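Local coordinates for cycloserine biosynthesis protein DcsG (Streptomyces lavendulae, PDB 6JIL) that closes O-ureido-D-serine into the antibiotic D-cycloserine, an ATP- and magnesium-dependent cyclisation carried out by an ATP-grasp ligase, at residues A[69-72]-A[73-77]; A[110-113]-A[114-117]. All blocks are in the same frame, centred on the assembly; numbering follows the deposited sequence.

Overall arrangement
Both contacts are local, in different parts of the fold, and they do not touch: their centres lie 31 Å apart and their nearest atoms about 20 Å. Contact 1, residues 69-77, is partly buried and covers the C-terminal part of helix 63-76 and T77 after it; this is the helix of a beta-alpha-beta unit that joins strands 50-55 and 78-79 of the parallel sheet, away from the nucleotide and metal sites. Contact 2, residues 110-117, is a beta turn at the surface and runs from edge strand 109-111 of a four-stranded antiparallel sheet to the start of helix 117-127. This sheet carries the ATP-binding residues K137 and Q175, and the V111 side chain is about 14 Å from bound ADP.

Contact 1 of 2, residues A[69-72]-A[73-77]; sequences FCER and VSHVT
The carbonyl oxygen of E71 receives the hydroxyl of S74, OG to O 2.5 Å, while the S74 backbone N adds a weak second bond at 3.3 Å to this O. S74 OG sits between its own N and carbonyl carbon (chi1 69°), which turns the hydroxyl back to the preceding turn of helix 63-76. The same E71 O lies over the centre of one face of the H75 imidazole. On the buried side, V73 CG2 stands over the F69 ring, 3.6 Å from its centroid, a CH-pi contact displaced toward the CE1-CZ rim. W45 meets F69 edge-to-face; F69 packs on F53 and V73 on V51, both of strand 50-55, and this apolar side seats the helix on the parallel sheet. The backbone follows the i to i+4 pattern from V73 N to F69 O and from S74 N to C70 O. Further out, E71 bends at chi2 (57°) and brings OE2 to H75 NE2 at 2.9 Å, a weak, bent hydrogen bond with carboxylate and ring planes 69° apart; R87 adds a long, weak ion pair at OE1. The carboxylate beside NE2 would tend to favour a protonated imidazole.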
loop_
_atom_site.group_PDB
_atom_site.type_symbol
_atom_site.label_atom_id
_atom_site.label_comp_id
_atom_site.label_asym_id
_atom_site.label_seq_id
_atom_site.Cartn_x
_atom_site.Cartn_y
_atom_site.Cartn_z
ATOM N N PHE A 69 -11.317 11.413 9.041
ATOM C CA PHE A 69 -11.230 10.747 10.330
ATOM C C PHE A 69 -9.824 10.927 10.881
ATOM O O PHE A 69 -9.643 11.358 12.011
ATOM C CB PHE A 69 -11.541 9.256 10.174
ATOM C CG PHE A 69 -11.061 8.413 11.321
ATOM C CD1 PHE A 69 -11.755 8.386 12.521
ATOM C CD2 PHE A 69 -9.899 7.654 11.201
ATOM C CE1 PHE A 69 -11.296 7.606 13.596
ATOM C CE2 PHE A 69 -9.431 6.873 12.266
ATOM C CZ PHE A 69 -10.133 6.850 13.462
ATOM N N CYS A 70 -8.829 10.598 10.068
ATOM C CA CYS A 70 -7.439 10.733 10.478
ATOM C C CYS A 70 -7.145 12.164 10.915
ATOM O O CYS A 70 -6.532 12.389 11.960
ATOM C CB CYS A 70 -6.511 10.340 9.328
ATOM S SG CYS A 70 -6.651 8.616 8.827
ATOM N N GLU A 71 -7.577 13.126 10.103
ATOM C CA GLU A 71 -7.384 14.538 10.394
ATOM C C GLU A 71 -7.951 14.906 11.769
ATOM O O GLU A 71 -7.273 15.546 12.571
ATOM C CB GLU A 71 -8.050 15.383 9.308
ATOM C CG GLU A 71 -7.937 16.891 9.494
ATOM C CD GLU A 71 -6.497 17.370 9.593
ATOM O OE1 GLU A 71 -5.630 16.844 8.859
ATOM O OE2 GLU A 71 -6.236 18.287 10.401
ATOM N N ARG A 72 -9.188 14.502 12.043
ATOM C CA ARG A 72 -9.816 14.807 13.330
ATOM C C ARG A 72 -9.112 14.133 14.505
ATOM O O ARG A 72 -9.060 14.682 15.602
ATOM C CB ARG A 72 -11.278 14.362 13.349
ATOM C CG ARG A 72 -12.218 15.129 12.439
ATOM C CD ARG A 72 -13.674 14.851 12.859
ATOM N NE ARG A 72 -14.010 13.438 12.735
ATOM C CZ ARG A 72 -14.303 12.838 11.586
ATOM N NH1 ARG A 72 -14.311 13.535 10.456
ATOM N NH2 ARG A 72 -14.564 11.537 11.561
ATOM N N VAL A 73 -8.592 12.933 14.279
ATOM C CA VAL A 73 -7.914 12.201 15.332
ATOM C C VAL A 73 -6.584 12.862 15.704
ATOM O O VAL A 73 -6.189 12.860 16.867
ATOM C CB VAL A 73 -7.668 10.724 14.902
ATOM C CG1 VAL A 73 -6.982 9.945 16.026
ATOM C CG2 VAL A 73 -8.992 10.069 14.541
ATOM N N SER A 74 -5.914 13.443 14.715
ATOM C CA SER A 74 -4.621 14.094 14.927
ATOM C C SER A 74 -4.700 15.282 15.877
ATOM O O SER A 74 -3.686 15.717 16.423
ATOM C CB SER A 74 -4.050 14.582 13.600
ATOM O OG SER A 74 -4.819 15.663 13.107
ATOM N N HIS A 75 -5.898 15.814 16.066
ATOM C CA HIS A 75 -6.068 16.959 16.945
ATOM C C HIS A 75 -6.222 16.548 18.390
ATOM O O HIS A 75 -5.943 17.333 19.294
ATOM C CB HIS A 75 -7.297 17.762 16.530
ATOM C CG HIS A 75 -7.225 18.300 15.138
ATOM N ND1 HIS A 75 -8.346 18.661 14.424
ATOM C CD2 HIS A 75 -6.167 18.546 14.330
ATOM C CE1 HIS A 75 -7.981 19.107 13.234
ATOM N NE2 HIS A 75 -6.664 19.046 13.152
ATOM N N VAL A 76 -6.649 15.312 18.612
ATOM C CA VAL A 76 -6.887 14.841 19.968
ATOM C C VAL A 76 -5.833 13.880 20.525
ATOM O O VAL A 76 -5.769 13.651 21.737
ATOM C CB VAL A 76 -8.297 14.201 20.053
ATOM C CG1 VAL A 76 -8.247 12.725 19.679
ATOM C CG2 VAL A 76 -8.872 14.415 21.428
ATOM N N THR A 77 -5.006 13.321 19.647
ATOM C CA THR A 77 -3.959 12.395 20.074
ATOM C C THR A 77 -2.888 12.292 19.008
ATOM O O THR A 77 -3.073 12.760 17.886
ATOM C CB THR A 77 -4.513 10.978 20.353
ATOM O OG1 THR A 77 -3.429 10.102 20.688
ATOM C CG2 THR A 77 -5.234 10.427 19.133
#

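Contact 2 of 2, residues A[110-113]-A[114-117]; sequences VVAP and GSDA
S115 lays its CB against CG1 of V111, 3.8 Å away, and reaches with OG for the carbonyl of A112. The chain makes a type II beta turn here, A112 to S115, leading from edge strand 109-111 of the ATP-grasp region to helix 117-127. The turn is closed by S115 N bonding to A112 O at 3.0 Å, and S115 OG donates to the same oxygen at 2.7 Å. A112 O is thus gripped twice by one residue. Both donors lie a little off its carbonyl plane. A chi1 of -62° sets OG beside the serine's own backbone N, which brings main-chain and side-chain donors to the same acceptor. P113 and G114 fill the two corners. The proline ring touches H171, and its phi of -55° suits the first corner. G114 takes a positive phi, 105°, at the second, a conformation in which a CB would collide with P113 O. V111 CG1 faces the serine, and the V111 side chain also packs on V172 and L174 of the adjoining strand 172-176 and on L166 of helix 155-167; V111 and V172 also pair through backbone hydrogen bonds. Past the turn, D116 is the N-cap of helix 117-127, its OD1 accepting from A119 N, while A117 lies on V162 and A163. The turn thus passes the chain from the sheet edge into a capped helix. A water beside it accepts from A112 N at 3.0 Å and donates weakly to V110 O and to S115 OG, 3.4 Å from OG.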
loop_
_atom_site.group_PDB
_atom_site.type_symbol
_atom_site.label_atom_id
_atom_site.label_comp_id
_atom_site.label_asym_id
_atom_site.label_seq_id
_atom_site.Cartn_x
_atom_site.Cartn_y
_atom_site.Cartn_z
ATOM N N VAL A 110 -0.429 9.112 -14.587
ATOM C CA VAL A 110 -1.550 9.580 -13.767
ATOM C C VAL A 110 -2.581 10.423 -14.537
ATOM O O VAL A 110 -2.237 11.420 -15.180
ATOM C CB VAL A 110 -1.024 10.401 -12.575
ATOM C CG1 VAL A 110 -2.162 10.791 -11.657
ATOM C CG2 VAL A 110 0.022 9.594 -11.823
ATOM N N VAL A 111 -3.844 10.004 -14.463
ATOM C CA VAL A 111 -4.956 10.690 -15.128
ATOM C C VAL A 111 -5.753 11.422 -14.051
ATOM O O VAL A 111 -6.303 10.797 -13.153
ATOM C CB VAL A 111 -5.901 9.681 -15.822
ATOM C CG1 VAL A 111 -7.033 10.420 -16.544
ATOM C CG2 VAL A 111 -5.113 8.805 -16.785
ATOM N N ALA A 112 -5.831 12.742 -14.147
ATOM C CA ALA A 112 -6.543 13.529 -13.141
ATOM C C ALA A 112 -8.016 13.773 -13.443
ATOM O O ALA A 112 -8.421 13.841 -14.601
ATOM C CB ALA A 112 -5.836 14.866 -12.946
ATOM N N PRO A 113 -8.842 13.911 -12.391
ATOM C CA PRO A 113 -10.273 14.159 -12.580
ATOM C C PRO A 113 -10.450 15.388 -13.469
ATOM O O PRO A 113 -9.775 16.405 -13.283
ATOM C CB PRO A 113 -10.767 14.408 -11.163
ATOM C CG PRO A 113 -9.877 13.528 -10.346
ATOM C CD PRO A 113 -8.518 13.790 -10.956
ATOM N N GLY A 114 -11.350 15.287 -14.437
ATOM C CA GLY A 114 -11.579 16.401 -15.332
ATOM C C GLY A 114 -10.952 16.123 -16.673
ATOM O O GLY A 114 -11.214 16.828 -17.639
ATOM N N SER A 115 -10.119 15.089 -16.735
ATOM C CA SER A 115 -9.454 14.713 -17.981
ATOM C C SER A 115 -10.403 13.951 -18.890
ATOM O O SER A 115 -11.420 13.412 -18.446
ATOM C CB SER A 115 -8.243 13.818 -17.706
ATOM O OG SER A 115 -7.256 14.478 -16.935
ATOM N N ASP A 116 -10.053 13.911 -20.167
ATOM C CA ASP A 116 -10.831 13.185 -21.160
ATOM C C ASP A 116 -10.375 11.735 -21.000
ATOM O O ASP A 116 -9.241 11.397 -21.330
ATOM C CB ASP A 116 -10.482 13.709 -22.556
ATOM C CG ASP A 116 -11.300 13.063 -23.648
ATOM O OD1 ASP A 116 -11.371 11.817 -23.694
ATOM O OD2 ASP A 116 -11.862 13.809 -24.477
ATOM N N ALA A 117 -11.250 10.881 -20.485
ATOM C CA ALA A 117 -10.892 9.483 -20.260
ATOM C C ALA A 117 -10.312 8.751 -21.473
ATOM O O ALA A 117 -9.202 8.203 -21.399
ATOM C CB ALA A 117 -12.096 8.712 -19.716
HETATM O O HOH W 1 -3.968 14.267 -15.938
#